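Side-chain contacts in SWD1-like protein (Myceliophthora thermophila, PDB 6E29), which probably serves, through its beta-propeller domain studied here, as a WD40-repeat subunit of the COMPASS histone H3K4 methyltransferase complex: residues Ile19-Arg24 and Glu55-Ala60; Cys30-Arg35 and Gly113-Pro118; Gly79-Ser84 and Lys100-Val105; Leu272-Val277 and Tyr297-Gly302. All blocks are in the same frame, centred on the assembly; numbering follows the deposited sequence. Where two conformers were deposited one is given.

How the contacts relate
The chain folds as a seven-bladed beta-propeller, each blade a four-stranded antiparallel sheet. From the N terminus, contact 1 closes a loop of 30 residues, joining strand 19-23, which completes the last blade, to the outer turn of the next. Contact 2 starts inside that loop and ends beyond it, so the two cross; it ties together two inner strands near the propeller's centre. Contact 3 is nested within contact 2, lies inside a single blade and touches contact 2, L83 packing on A114 and L116. Contact 4 comes later in the chain, in series with the others, and gathers aromatic rings within one blade, about 31 Å from contact 3 between centres and on the opposite side of the propeller.

Contact 1 (Ile19-Arg24 and Glu55-Ala60); sequences ITNTIR and ETMGVA
I23 and M57 mark the closest approach of the two backbones, 7.8 Å from CA to CA, and all that crosses is side chain. M57 sits in a turn with positive phi (62°), and its flexible thioether is bent at both chi2 and chi3; the bends turn CE toward I23 while CG stays beside N21. The CE methyl meets CG2 of I23 at 3.8 Å, the two side chains crossing at about a right angle. Nearer the turn, CG of M57 lies 3.6 Å from ND2 of N21. The other end of that amide is occupied: T20 OG1 donates to N21 OD1 at 3.1 Å, tilted 32° from the carbonyl plane. Were N21 an alanine, T20 OG1 would probably lose this acceptor and M57 CG its amide neighbour. Strand 19-23 is the edge strand beside 339-343. The branched apolar side chain of I23 suits a place where it meets M57, I339 and W52 of strand 48-53, in a surface seam between the ring-closing blade and the next.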
loop_
_atom_site.group_PDB
_atom_site.type_symbol
_atom_site.label_atom_id
_atom_site.label_comp_id
_atom_site.label_asym_id
_atom_site.label_seq_id
_atom_site.Cartn_x
_atom_site.Cartn_y
_atom_site.Cartn_z
ATOM N N ILE B 19 -6.922 22.747 9.294
ATOM C CA ILE B 19 -7.662 21.485 9.281
ATOM C C ILE B 19 -9.116 21.805 8.890
ATOM O O ILE B 19 -9.853 22.457 9.645
ATOM C CB ILE B 19 -7.545 20.779 10.638
ATOM C CG1 ILE B 19 -6.060 20.382 10.838
ATOM C CG2 ILE B 19 -8.485 19.560 10.710
ATOM C CD1 ILE B 19 -5.719 19.679 12.115
ATOM N N THR B 20 -9.485 21.387 7.682
ATOM C CA THR B 20 -10.759 21.744 7.064
ATOM C C THR B 20 -11.879 20.824 7.495
ATOM O O THR B 20 -13.042 21.229 7.499
ATOM C CB THR B 20 -10.629 21.716 5.526
ATOM O OG1 THR B 20 -10.319 20.384 5.086
ATOM C CG2 THR B 20 -9.528 22.611 5.105
ATOM N N ASN B 21 -11.552 19.596 7.863
ATOM C CA ASN B 21 -12.561 18.633 8.252
ATOM C C ASN B 21 -11.964 17.665 9.251
ATOM O O ASN B 21 -10.774 17.337 9.183
ATOM C CB ASN B 21 -13.087 17.878 7.025
ATOM C CG ASN B 21 -13.780 18.791 6.065
ATOM O OD1 ASN B 21 -13.172 19.268 5.109
ATOM N ND2 ASN B 21 -15.046 19.103 6.353
ATOM N N THR B 22 -12.782 17.272 10.215
ATOM C CA THR B 22 -12.493 16.164 11.119
ATOM C C THR B 22 -13.738 15.302 11.058
ATOM O O THR B 22 -14.843 15.799 11.281
ATOM C CB THR B 22 -12.218 16.596 12.575
ATOM O OG1 THR B 22 -11.108 17.518 12.670
ATOM C CG2 THR B 22 -11.922 15.374 13.413
ATOM N N ILE B 23 -13.588 14.035 10.722
ATOM C CA ILE B 23 -14.757 13.163 10.689
ATOM C C ILE B 23 -14.447 11.902 11.474
ATOM O O ILE B 23 -13.291 11.522 11.671
ATOM C CB ILE B 23 -15.176 12.829 9.244
ATOM C CG1 ILE B 23 -14.019 12.105 8.512
ATOM C CG2 ILE B 23 -15.625 14.135 8.533
ATOM C CD1 ILE B 23 -14.276 11.762 7.064
ATOM N N ARG B 24 -15.498 11.243 11.927
ATOM C CA ARG B 24 -15.273 10.010 12.666
ATOM C C ARG B 24 -16.466 9.106 12.492
ATOM O O ARG B 24 -17.608 9.525 12.717
ATOM C CB ARG B 24 -15.004 10.253 14.161
ATOM C CG ARG B 24 -14.428 9.006 14.870
ATOM C CD ARG B 24 -14.374 9.145 16.400
ATOM N NE ARG B 24 -13.696 7.996 17.010
ATOM C CZ ARG B 24 -14.280 6.844 17.320
ATOM N NH1 ARG B 24 -15.575 6.667 17.095
ATOM N NH2 ARG B 24 -13.577 5.862 17.865
ATOM N N GLU B 55 -18.781 15.636 -0.803
ATOM C CA GLU B 55 -19.508 16.904 -0.969
ATOM C C GLU B 55 -20.145 17.458 0.334
ATOM O O GLU B 55 -19.994 18.633 0.668
ATOM C CB GLU B 55 -20.579 16.765 -2.055
ATOM C CG GLU B 55 -21.640 17.853 -2.024
ATOM C CD GLU B 55 -21.171 19.140 -2.671
ATOM O OE1 GLU B 55 -19.944 19.334 -2.792
ATOM O OE2 GLU B 55 -22.030 19.960 -3.059
ATOM N N THR B 56 -20.848 16.581 1.045
ATOM C CA THR B 56 -21.585 16.824 2.298
ATOM C C THR B 56 -20.748 16.376 3.494
ATOM O O THR B 56 -21.055 16.724 4.639
ATOM C CB THR B 56 -22.777 15.842 2.160
ATOM O OG1 THR B 56 -22.359 14.587 1.619
ATOM C CG2 THR B 56 -23.898 16.420 1.301
ATOM N N MET B 57 -19.710 15.588 3.240
ATOM C CA MET B 57 -18.853 15.026 4.281
ATOM C C MET B 57 -19.622 14.105 5.213
ATOM O O MET B 57 -19.224 13.929 6.366
ATOM C CB MET B 57 -18.145 16.119 5.103
ATOM C CG MET B 57 -17.105 16.911 4.364
ATOM S SD MET B 57 -15.888 15.900 3.500
ATOM C CE MET B 57 -15.146 14.943 4.817
ATOM N N GLY B 58 -20.738 13.529 4.739
ATOM C CA GLY B 58 -21.469 12.527 5.477
ATOM C C GLY B 58 -21.210 11.106 4.958
ATOM O O GLY B 58 -20.558 10.883 3.942
ATOM N N VAL B 59 -21.773 10.140 5.681
ATOM C CA VAL B 59 -21.633 8.734 5.330
ATOM C C VAL B 59 -22.655 8.393 4.260
ATOM O O VAL B 59 -23.843 8.628 4.444
ATOM C CB VAL B 59 -21.818 7.836 6.554
ATOM C CG1 VAL B 59 -22.041 6.378 6.097
ATOM C CG2 VAL B 59 -20.586 7.935 7.448
ATOM N N ALA B 60 -22.189 7.831 3.146
ATOM C CA ALA B 60 -23.026 7.388 2.044
ATOM C C ALA B 60 -23.422 5.936 2.209
ATOM O O ALA B 60 -24.567 5.573 1.928
ATOM C CB ALA B 60 -22.315 7.572 0.708
#

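Contact 2 (Cys30-Arg35 and Gly113-Pro118); sequences CVRFNR and GAELHP
R32 and E115 meet through a single salt bridge, NH1 of R32 standing 3.3 Å from OE2 of E115. The bond is weak, with an N-H...O angle of 147°, and it engages one carboxylate oxygen. That oxygen lies at the edge of the guanidinium and in its plane, and the two flat groups are nearly coplanar, 28° apart. Both chains bend at chi2 to arrive there, R32 leaving its strand with CG anti to the backbone N (chi1 -166°) before it turns. Together the two long side chains bridge backbones whose nearest CA atoms, of R32 and E115, are 11.9 Å apart.

A water adds a second, solvent-mediated link. It donates to E115 OE1 over an unusually short distance and weakly accepts from R32 NH2 at 3.4 Å, running alongside the direct bridge.

Longer-range charge comes from R35, whose NH2 is 6.2 Å from E115 OE1, close enough perhaps to favour the ionised carboxylate without touching it.

Strands 28-33 and 111-117 are each the first strand of a blade, close to the propeller's centre, and strand 70-75 of the intervening blade runs between them. It binds both sides: R32 NH1 donates also to L73 O, W75 NE1 to R32 O, while S72 and S74 accept from the backbone N of A114 and L116.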
loop_
_atom_site.group_PDB
_atom_site.type_symbol
_atom_site.label_atom_id
_atom_site.label_comp_id
_atom_site.label_asym_id
_atom_site.label_seq_id
_atom_site.Cartn_x
_atom_site.Cartn_y
_atom_site.Cartn_z
ATOM N N CYS B 30 -7.605 2.908 8.271
ATOM C CA CYS B 30 -7.102 3.098 6.914
ATOM C C CYS B 30 -8.071 4.024 6.184
ATOM O O CYS B 30 -9.270 3.980 6.464
ATOM C CB CYS B 30 -6.971 1.721 6.244
ATOM S SG CYS B 30 -6.733 1.587 4.455
ATOM N N VAL B 31 -7.572 4.784 5.203
ATOM C CA VAL B 31 -8.413 5.614 4.328
ATOM C C VAL B 31 -7.850 5.550 2.919
ATOM O O VAL B 31 -6.666 5.314 2.736
ATOM C CB VAL B 31 -8.449 7.080 4.755
ATOM C CG1 VAL B 31 -9.431 7.248 5.888
ATOM C CG2 VAL B 31 -7.040 7.518 5.099
ATOM N N ARG B 32 -8.703 5.801 1.922
ATOM C CA ARG B 32 -8.297 5.810 0.514
ATOM C C ARG B 32 -9.348 6.584 -0.272
ATOM O O ARG B 32 -10.533 6.250 -0.191
ATOM C CB ARG B 32 -8.191 4.387 -0.113
ATOM C CG ARG B 32 -7.469 4.378 -1.434
ATOM C CD ARG B 32 -5.943 4.179 -1.144
ATOM N NE ARG B 32 -5.074 4.338 -2.305
ATOM C CZ ARG B 32 -4.520 3.332 -2.983
ATOM N NH1 ARG B 32 -4.771 2.060 -2.634
ATOM N NH2 ARG B 32 -3.704 3.611 -4.012
ATOM N N PHE B 33 -8.916 7.608 -1.011
ATOM C CA PHE B 33 -9.827 8.338 -1.913
ATOM C C PHE B 33 -10.053 7.529 -3.189
ATOM O O PHE B 33 -9.159 6.806 -3.622
ATOM C CB PHE B 33 -9.213 9.684 -2.296
ATOM C CG PHE B 33 -9.162 10.677 -1.173
ATOM C CD1 PHE B 33 -10.292 11.438 -0.900
ATOM C CD2 PHE B 33 -7.994 10.907 -0.428
ATOM C CE1 PHE B 33 -10.315 12.419 0.158
ATOM C CE2 PHE B 33 -8.011 11.910 0.617
ATOM C CZ PHE B 33 -9.197 12.656 0.891
ATOM N N ASN B 34 -11.242 7.665 -3.811
ATOM C CA ASN B 34 -11.412 7.074 -5.147
ATOM C C ASN B 34 -10.705 7.987 -6.157
ATOM O O ASN B 34 -10.108 9.006 -5.796
ATOM C CB ASN B 34 -12.900 6.810 -5.456
ATOM C CG ASN B 34 -13.714 8.100 -5.684
ATOM O OD1 ASN B 34 -13.251 9.197 -5.402
ATOM N ND2 ASN B 34 -14.954 7.951 -6.195
ATOM N N ARG B 35 -10.699 7.609 -7.432
ATOM C CA ARG B 35 -9.837 8.342 -8.364
ATOM C C ARG B 35 -10.409 9.690 -8.750
ATOM O O ARG B 35 -9.649 10.648 -8.985
ATOM C CB ARG B 35 -9.593 7.495 -9.619
ATOM C CG ARG B 35 -9.149 6.100 -9.260
ATOM C CD ARG B 35 -8.409 5.342 -10.360
ATOM N NE ARG B 35 -7.349 4.543 -9.745
ATOM C CZ ARG B 35 -7.553 3.490 -8.953
ATOM N NH1 ARG B 35 -8.790 3.074 -8.672
ATOM N NH2 ARG B 35 -6.512 2.857 -8.419
ATOM N N GLY B 113 -2.079 -6.394 2.824
ATOM C CA GLY B 113 -2.758 -5.498 1.926
ATOM C C GLY B 113 -3.059 -6.202 0.624
ATOM O O GLY B 113 -2.403 -7.187 0.227
ATOM N N ALA B 114 -4.104 -5.750 -0.038
ATOM C CA ALA B 114 -4.491 -6.310 -1.334
ATOM C C ALA B 114 -4.773 -5.172 -2.312
ATOM O O ALA B 114 -5.389 -4.166 -1.944
ATOM C CB ALA B 114 -5.729 -7.247 -1.226
ATOM N N GLU B 115 -4.289 -5.322 -3.555
ATOM C CA GLU B 115 -4.388 -4.273 -4.563
ATOM C C GLU B 115 -5.107 -4.803 -5.783
ATOM O O GLU B 115 -4.812 -5.913 -6.241
ATOM C CB GLU B 115 -3.035 -3.764 -5.018
ATOM C CG GLU B 115 -2.365 -2.852 -4.002
ATOM C CD GLU B 115 -2.908 -1.440 -4.081
ATOM O OE1 GLU B 115 -2.791 -0.836 -5.164
ATOM O OE2 GLU B 115 -3.483 -0.949 -3.076
ATOM N N LEU B 116 -6.009 -3.999 -6.331
ATOM C CA LEU B 116 -6.698 -4.386 -7.576
ATOM C C LEU B 116 -5.811 -4.150 -8.795
ATOM O O LEU B 116 -5.014 -3.211 -8.851
ATOM C CB LEU B 116 -7.998 -3.596 -7.732
ATOM C CG LEU B 116 -9.234 -4.119 -7.023
ATOM C CD1 LEU B 116 -10.419 -3.116 -7.260
ATOM C CD2 LEU B 116 -9.625 -5.527 -7.510
ATOM N N HIS B 117 -5.913 -5.053 -9.769
ATOM C CA HIS B 117 -5.248 -4.820 -11.046
ATOM C C HIS B 117 -5.723 -3.474 -11.601
ATOM O O HIS B 117 -6.934 -3.217 -11.610
ATOM C CB HIS B 117 -5.581 -5.956 -12.022
ATOM C CG HIS B 117 -4.787 -5.922 -13.289
ATOM N ND1 HIS B 117 -5.010 -4.977 -14.273
ATOM C CD2 HIS B 117 -3.815 -6.743 -13.760
ATOM C CE1 HIS B 117 -4.191 -5.205 -15.286
ATOM N NE2 HIS B 117 -3.455 -6.272 -15.002
ATOM N N PRO B 118 -4.822 -2.594 -12.059
ATOM C CA PRO B 118 -5.247 -1.221 -12.403
ATOM C C PRO B 118 -6.206 -1.127 -13.567
ATOM O O PRO B 118 -6.783 -0.049 -13.781
ATOM C CB PRO B 118 -3.934 -0.520 -12.745
ATOM C CG PRO B 118 -2.863 -1.396 -12.118
ATOM C CD PRO B 118 -3.359 -2.771 -12.197
HETATM O O HOH W 1 -1.424 1.139 -4.487
#

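Contact 3 (Gly79-Ser84 and Lys100-Val105); sequences GRYLLS and KRYREV
Y81 carries its ring with CG anti to the carbonyl carbon (chi1 -58°), whereas Y102 has CG anti to the backbone N (chi1 176°), and these different swings bring two phenol rings together from the second and fourth strands of one propeller blade. Strand 90-95 runs between them, and the two long side chains meet across it. The pair is oblique, with centroids 5.4 Å apart and planes at 34°. CE1 of Y81 reaches over one face of Y102, near its rim, and is closest to CD2 of Y102 at 4.0 Å.

Y102 and R103 form a classic beta bulge, both facing L93. R103 NH1 lies over the opposite face of Y102, toward its rim, so that ring is flanked on both sides. The Y102 hydroxyl reaches past the blade to hydrogen-bond H122 NE2, while Y81 stacks on H121. Tyrosine suits both places, offering broad ring faces and a polar end: that of Y102 serves the neighbouring blade, and Y81 OH lies 3.3 Å above the plane of the R80 guanidinium. R103 is itself pinned, its NH1 giving a hydrogen bond to Y102 O at 2.6 Å.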
loop_
_atom_site.group_PDB
_atom_site.type_symbol
_atom_site.label_atom_id
_atom_site.label_comp_id
_atom_site.label_asym_id
_atom_site.label_seq_id
_atom_site.Cartn_x
_atom_site.Cartn_y
_atom_site.Cartn_z
ATOM N N GLY B 79 -14.349 3.626 -10.063
ATOM C CA GLY B 79 -15.019 3.974 -8.826
ATOM C C GLY B 79 -16.189 3.083 -8.435
ATOM O O GLY B 79 -16.776 3.299 -7.354
ATOM N N ARG B 80 -16.528 2.070 -9.238
ATOM C CA ARG B 80 -17.698 1.272 -8.907
ATOM C C ARG B 80 -17.403 0.181 -7.880
ATOM O O ARG B 80 -18.312 -0.198 -7.118
ATOM C CB ARG B 80 -18.292 0.669 -10.161
ATOM C CG ARG B 80 -19.483 -0.113 -9.847
ATOM C CD ARG B 80 -20.072 -0.714 -11.095
ATOM N NE ARG B 80 -21.200 -1.555 -10.770
ATOM C CZ ARG B 80 -21.957 -2.144 -11.693
ATOM N NH1 ARG B 80 -21.664 -1.974 -12.981
ATOM N NH2 ARG B 80 -22.991 -2.900 -11.327
ATOM N N TYR B 81 -16.149 -0.282 -7.792
ATOM C CA TYR B 81 -15.767 -1.426 -6.979
ATOM C C TYR B 81 -14.677 -1.039 -5.984
ATOM O O TYR B 81 -13.870 -0.155 -6.246
ATOM C CB TYR B 81 -15.252 -2.599 -7.862
ATOM C CG TYR B 81 -16.316 -3.040 -8.879
ATOM C CD1 TYR B 81 -17.334 -3.883 -8.496
ATOM C CD2 TYR B 81 -16.268 -2.608 -10.207
ATOM C CE1 TYR B 81 -18.319 -4.295 -9.416
ATOM C CE2 TYR B 81 -17.254 -3.012 -11.148
ATOM C CZ TYR B 81 -18.259 -3.858 -10.736
ATOM O OH TYR B 81 -19.228 -4.263 -11.621
ATOM N N LEU B 82 -14.712 -1.665 -4.811
ATOM C CA LEU B 82 -13.755 -1.371 -3.748
ATOM C C LEU B 82 -13.319 -2.680 -3.135
ATOM O O LEU B 82 -14.153 -3.477 -2.699
ATOM C CB LEU B 82 -14.364 -0.455 -2.672
ATOM C CG LEU B 82 -13.504 -0.119 -1.433
ATOM C CD1 LEU B 82 -12.301 0.646 -1.855
ATOM C CD2 LEU B 82 -14.362 0.682 -0.451
ATOM N N LEU B 83 -12.012 -2.898 -3.091
ATOM C CA LEU B 83 -11.456 -4.113 -2.541
ATOM C C LEU B 83 -10.936 -3.808 -1.137
ATOM O O LEU B 83 -10.129 -2.897 -0.955
ATOM C CB LEU B 83 -10.334 -4.594 -3.449
ATOM C CG LEU B 83 -9.775 -5.958 -3.119
ATOM C CD1 LEU B 83 -10.699 -7.028 -3.651
ATOM C CD2 LEU B 83 -8.364 -6.058 -3.756
ATOM N N SER B 84 -11.437 -4.523 -0.149
ATOM C CA SER B 84 -11.015 -4.323 1.235
ATOM C C SER B 84 -10.383 -5.594 1.798
ATOM O O SER B 84 -10.787 -6.714 1.469
ATOM C CB SER B 84 -12.210 -3.889 2.123
ATOM O OG SER B 84 -13.314 -4.824 2.016
ATOM N N LYS B 100 -23.280 -4.370 -2.629
ATOM C CA LYS B 100 -23.252 -5.826 -2.602
ATOM C C LYS B 100 -21.828 -6.324 -2.356
ATOM O O LYS B 100 -20.862 -5.741 -2.851
ATOM C CB LYS B 100 -23.775 -6.393 -3.932
ATOM C CG LYS B 100 -25.142 -7.087 -3.896
ATOM C CD LYS B 100 -26.309 -6.102 -3.780
ATOM C CE LYS B 100 -27.611 -6.783 -4.217
ATOM N NZ LYS B 100 -28.679 -5.826 -4.655
ATOM N N ARG B 101 -21.714 -7.403 -1.580
ATOM C CA ARG B 101 -20.502 -8.214 -1.531
ATOM C C ARG B 101 -20.376 -8.970 -2.849
ATOM O O ARG B 101 -20.964 -10.041 -3.007
ATOM C CB ARG B 101 -20.578 -9.185 -0.359
ATOM C CG ARG B 101 -19.488 -9.065 0.652
ATOM C CD ARG B 101 -19.520 -10.247 1.638
ATOM N NE ARG B 101 -20.150 -9.878 2.908
ATOM C CZ ARG B 101 -20.085 -10.603 4.023
ATOM N NH1 ARG B 101 -19.423 -11.749 4.027
ATOM N NH2 ARG B 101 -20.678 -10.181 5.133
ATOM N N TYR B 102 -19.638 -8.422 -3.808
ATOM C CA TYR B 102 -19.604 -8.959 -5.166
ATOM C C TYR B 102 -18.698 -10.181 -5.288
ATOM O O TYR B 102 -19.037 -11.129 -6.012
ATOM C CB TYR B 102 -19.171 -7.846 -6.109
ATOM C CG TYR B 102 -18.981 -8.194 -7.545
ATOM C CD1 TYR B 102 -20.026 -8.710 -8.313
ATOM C CD2 TYR B 102 -17.744 -8.004 -8.146
ATOM C CE1 TYR B 102 -19.844 -9.011 -9.642
ATOM C CE2 TYR B 102 -17.548 -8.310 -9.466
ATOM C CZ TYR B 102 -18.602 -8.812 -10.216
ATOM O OH TYR B 102 -18.382 -9.120 -11.548
ATOM N N ARG B 103 -17.551 -10.170 -4.597
ATOM C CA ARG B 103 -16.634 -11.311 -4.507
ATOM C C ARG B 103 -16.016 -11.344 -3.117
ATOM O O ARG B 103 -15.867 -10.307 -2.461
ATOM C CB ARG B 103 -15.476 -11.259 -5.516
ATOM C CG ARG B 103 -15.875 -11.269 -6.983
ATOM C CD ARG B 103 -16.231 -12.654 -7.440
ATOM N NE ARG B 103 -16.689 -12.697 -8.827
ATOM C CZ ARG B 103 -17.972 -12.580 -9.199
ATOM N NH1 ARG B 103 -18.923 -12.372 -8.287
ATOM N NH2 ARG B 103 -18.320 -12.655 -10.483
ATOM N N GLU B 104 -15.605 -12.534 -2.691
ATOM C CA GLU B 104 -15.034 -12.698 -1.357
ATOM C C GLU B 104 -14.021 -13.838 -1.339
ATOM O O GLU B 104 -14.348 -14.959 -1.737
ATOM C CB GLU B 104 -16.160 -12.989 -0.374
ATOM C CG GLU B 104 -15.709 -13.088 1.043
ATOM C CD GLU B 104 -16.901 -13.195 1.990
ATOM O OE1 GLU B 104 -16.679 -13.174 3.216
ATOM O OE2 GLU B 104 -18.052 -13.315 1.508
ATOM N N VAL B 105 -12.819 -13.577 -0.822
ATOM C CA VAL B 105 -11.723 -14.546 -0.831
ATOM C C VAL B 105 -11.125 -14.619 0.571
ATOM O O VAL B 105 -10.725 -13.590 1.132
ATOM C CB VAL B 105 -10.645 -14.168 -1.865
ATOM C CG1 VAL B 105 -9.520 -15.254 -1.925
ATOM C CG2 VAL B 105 -11.278 -13.928 -3.242
#

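Contact 4 (Leu272-Val277 and Tyr297-Gly302); sequences LSWNHV and YIWERG
W274, at the middle of an aromatic cluster with Y297 and W299, has one polar ring atom, NE1, which hydrogen-bonds the carbonyl oxygen of R237. That bond helps fix the rotation of the indole and leaves its six-membered ring to the two neighbours. Tryptophan suits this position, being broad enough to offer an edge to Y297 and a face to W299 at once. The benzo edge points at the face of Y297 in an edge-to-face pair, planes at 77°, with CZ3 of W274 only 3.5 Å from CD1 of Y297. W299 arrives from the opposite direction, edge first, its CH2 3.6 Å from CH2 of W274 and the planes at 83°. Over the other face of W274 lies the backbone oxygen of L272. The branched end of L272 crosses Y297 at about a right angle, CD1 standing 3.3 Å from OH of the tyrosine.

Cutting Y297 back to an alanine is likely to open a gap beside the edge of W274 and leave L272 CD1 without its tyrosine partner.

From the preceding blade, I239 of strand 239-243 packs on both tryptophans. C-H edges set against ring faces make this a buried, mainly apolar cluster, in which the one indole N-H of W274 is satisfied by R237 O.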
loop_
_atom_site.group_PDB
_atom_site.type_symbol
_atom_site.label_atom_id
_atom_site.label_comp_id
_atom_site.label_asym_id
_atom_site.label_seq_id
_atom_site.Cartn_x
_atom_site.Cartn_y
_atom_site.Cartn_z
ATOM N N LEU B 272 13.958 9.441 13.844
ATOM C CA LEU B 272 12.529 9.141 13.763
ATOM C C LEU B 272 12.273 7.959 12.842
ATOM O O LEU B 272 12.928 7.825 11.808
ATOM C CB LEU B 272 11.746 10.347 13.235
ATOM C CG LEU B 272 11.955 11.639 14.058
ATOM C CD1 LEU B 272 11.209 12.827 13.462
ATOM C CD2 LEU B 272 11.588 11.421 15.517
ATOM N N SER B 273 11.316 7.113 13.231
ATOM C CA SER B 273 10.784 6.066 12.372
ATOM C C SER B 273 9.429 6.501 11.837
ATOM O O SER B 273 8.710 7.274 12.472
ATOM C CB SER B 273 10.647 4.728 13.111
ATOM O OG SER B 273 11.898 4.284 13.569
ATOM N N TRP B 274 9.117 6.043 10.621
ATOM C CA TRP B 274 7.962 6.509 9.863
ATOM C C TRP B 274 6.882 5.443 9.830
ATOM O O TRP B 274 7.159 4.256 9.660
ATOM C CB TRP B 274 8.363 6.904 8.442
ATOM C CG TRP B 274 9.555 7.751 8.482
ATOM C CD1 TRP B 274 10.801 7.406 8.123
ATOM C CD2 TRP B 274 9.624 9.117 8.949
ATOM N NE1 TRP B 274 11.672 8.454 8.330
ATOM C CE2 TRP B 274 10.977 9.520 8.833
ATOM C CE3 TRP B 274 8.669 10.042 9.400
ATOM C CZ2 TRP B 274 11.414 10.802 9.161
ATOM C CZ3 TRP B 274 9.114 11.353 9.748
ATOM C CH2 TRP B 274 10.472 11.707 9.629
ATOM N N ASN B 275 5.663 5.863 10.094
ATOM C CA ASN B 275 4.596 4.900 10.247
ATOM C C ASN B 275 3.977 4.577 8.879
ATOM O O ASN B 275 3.985 3.422 8.440
ATOM C CB ASN B 275 3.581 5.478 11.216
ATOM C CG ASN B 275 2.789 4.457 11.866
ATOM O OD1 ASN B 275 2.681 3.342 11.362
ATOM N ND2 ASN B 275 2.174 4.814 12.972
ATOM N N HIS B 276 3.467 5.596 8.185
ATOM C CA HIS B 276 2.917 5.446 6.850
ATOM C C HIS B 276 3.382 6.621 6.003
ATOM O O HIS B 276 3.748 7.673 6.524
ATOM C CB HIS B 276 1.374 5.337 6.915
ATOM C CG HIS B 276 0.913 3.982 7.342
ATOM N ND1 HIS B 276 0.538 3.673 8.632
ATOM C CD2 HIS B 276 0.886 2.814 6.655
ATOM C CE1 HIS B 276 0.250 2.383 8.711
ATOM N NE2 HIS B 276 0.467 1.835 7.530
ATOM N N VAL B 277 3.359 6.435 4.680
ATOM C CA VAL B 277 3.811 7.466 3.760
ATOM C C VAL B 277 2.820 7.543 2.613
ATOM O O VAL B 277 2.082 6.589 2.353
ATOM C CB VAL B 277 5.200 7.177 3.185
ATOM C CG1 VAL B 277 6.232 7.198 4.400
ATOM C CG2 VAL B 277 5.208 5.771 2.454
ATOM N N TYR B 297 5.195 14.907 8.544
ATOM C CA TYR B 297 6.271 15.575 7.835
ATOM C C TYR B 297 5.908 15.588 6.365
ATOM O O TYR B 297 5.414 14.583 5.856
ATOM C CB TYR B 297 7.609 14.845 8.031
ATOM C CG TYR B 297 8.139 15.067 9.460
ATOM C CD1 TYR B 297 7.555 14.415 10.544
ATOM C CD2 TYR B 297 9.214 15.917 9.706
ATOM C CE1 TYR B 297 8.021 14.618 11.841
ATOM C CE2 TYR B 297 9.698 16.115 11.007
ATOM C CZ TYR B 297 9.083 15.462 12.063
ATOM O OH TYR B 297 9.538 15.642 13.355
ATOM N N ILE B 298 6.210 16.701 5.678
ATOM C CA ILE B 298 5.999 16.794 4.226
ATOM C C ILE B 298 7.301 17.261 3.574
ATOM O O ILE B 298 7.841 18.311 3.938
ATOM C CB ILE B 298 4.847 17.747 3.882
ATOM C CG1 ILE B 298 3.562 17.326 4.637
ATOM C CG2 ILE B 298 4.595 17.750 2.398
ATOM C CD1 ILE B 298 2.367 18.324 4.376
ATOM N N TRP B 299 7.825 16.458 2.649
ATOM C CA TRP B 299 8.983 16.823 1.834
ATOM C C TRP B 299 8.554 17.055 0.382
ATOM O O TRP B 299 7.524 16.535 -0.075
ATOM C CB TRP B 299 10.039 15.726 1.854
ATOM C CG TRP B 299 10.601 15.387 3.172
ATOM C CD1 TRP B 299 11.775 15.885 3.729
ATOM C CD2 TRP B 299 10.106 14.401 4.094
ATOM N NE1 TRP B 299 11.999 15.291 4.935
ATOM C CE2 TRP B 299 11.003 14.375 5.191
ATOM C CE3 TRP B 299 8.994 13.532 4.096
ATOM C CZ2 TRP B 299 10.808 13.539 6.302
ATOM C CZ3 TRP B 299 8.808 12.686 5.189
ATOM C CH2 TRP B 299 9.718 12.689 6.277
ATOM N N GLU B 300 9.393 17.762 -0.363
ATOM C CA GLU B 300 9.135 17.973 -1.782
ATOM C C GLU B 300 10.173 17.209 -2.596
ATOM O O GLU B 300 11.351 17.179 -2.242
ATOM C CB GLU B 300 9.146 19.477 -2.135
ATOM C CG GLU B 300 10.366 20.220 -1.644
ATOM C CD GLU B 300 11.510 20.109 -2.638
ATOM O OE1 GLU B 300 11.201 19.988 -3.862
ATOM O OE2 GLU B 300 12.681 20.094 -2.187
ATOM N N ARG B 301 9.732 16.586 -3.676
ATOM C CA ARG B 301 10.576 15.692 -4.480
ATOM C C ARG B 301 11.376 16.417 -5.532
ATOM O O ARG B 301 12.232 15.798 -6.173
ATOM C CB ARG B 301 9.726 14.681 -5.216
ATOM C CG ARG B 301 9.234 13.587 -4.384
ATOM C CD ARG B 301 8.596 12.535 -5.264
ATOM N NE ARG B 301 9.360 12.270 -6.480
ATOM C CZ ARG B 301 8.919 12.469 -7.717
ATOM N NH1 ARG B 301 7.683 12.936 -7.925
ATOM N NH2 ARG B 301 9.725 12.217 -8.750
ATOM N N GLY B 302 11.070 17.685 -5.775
ATOM C CA GLY B 302 11.879 18.456 -6.698
ATOM C C GLY B 302 13.332 18.483 -6.273
ATOM O O GLY B 302 14.232 18.223 -7.076
#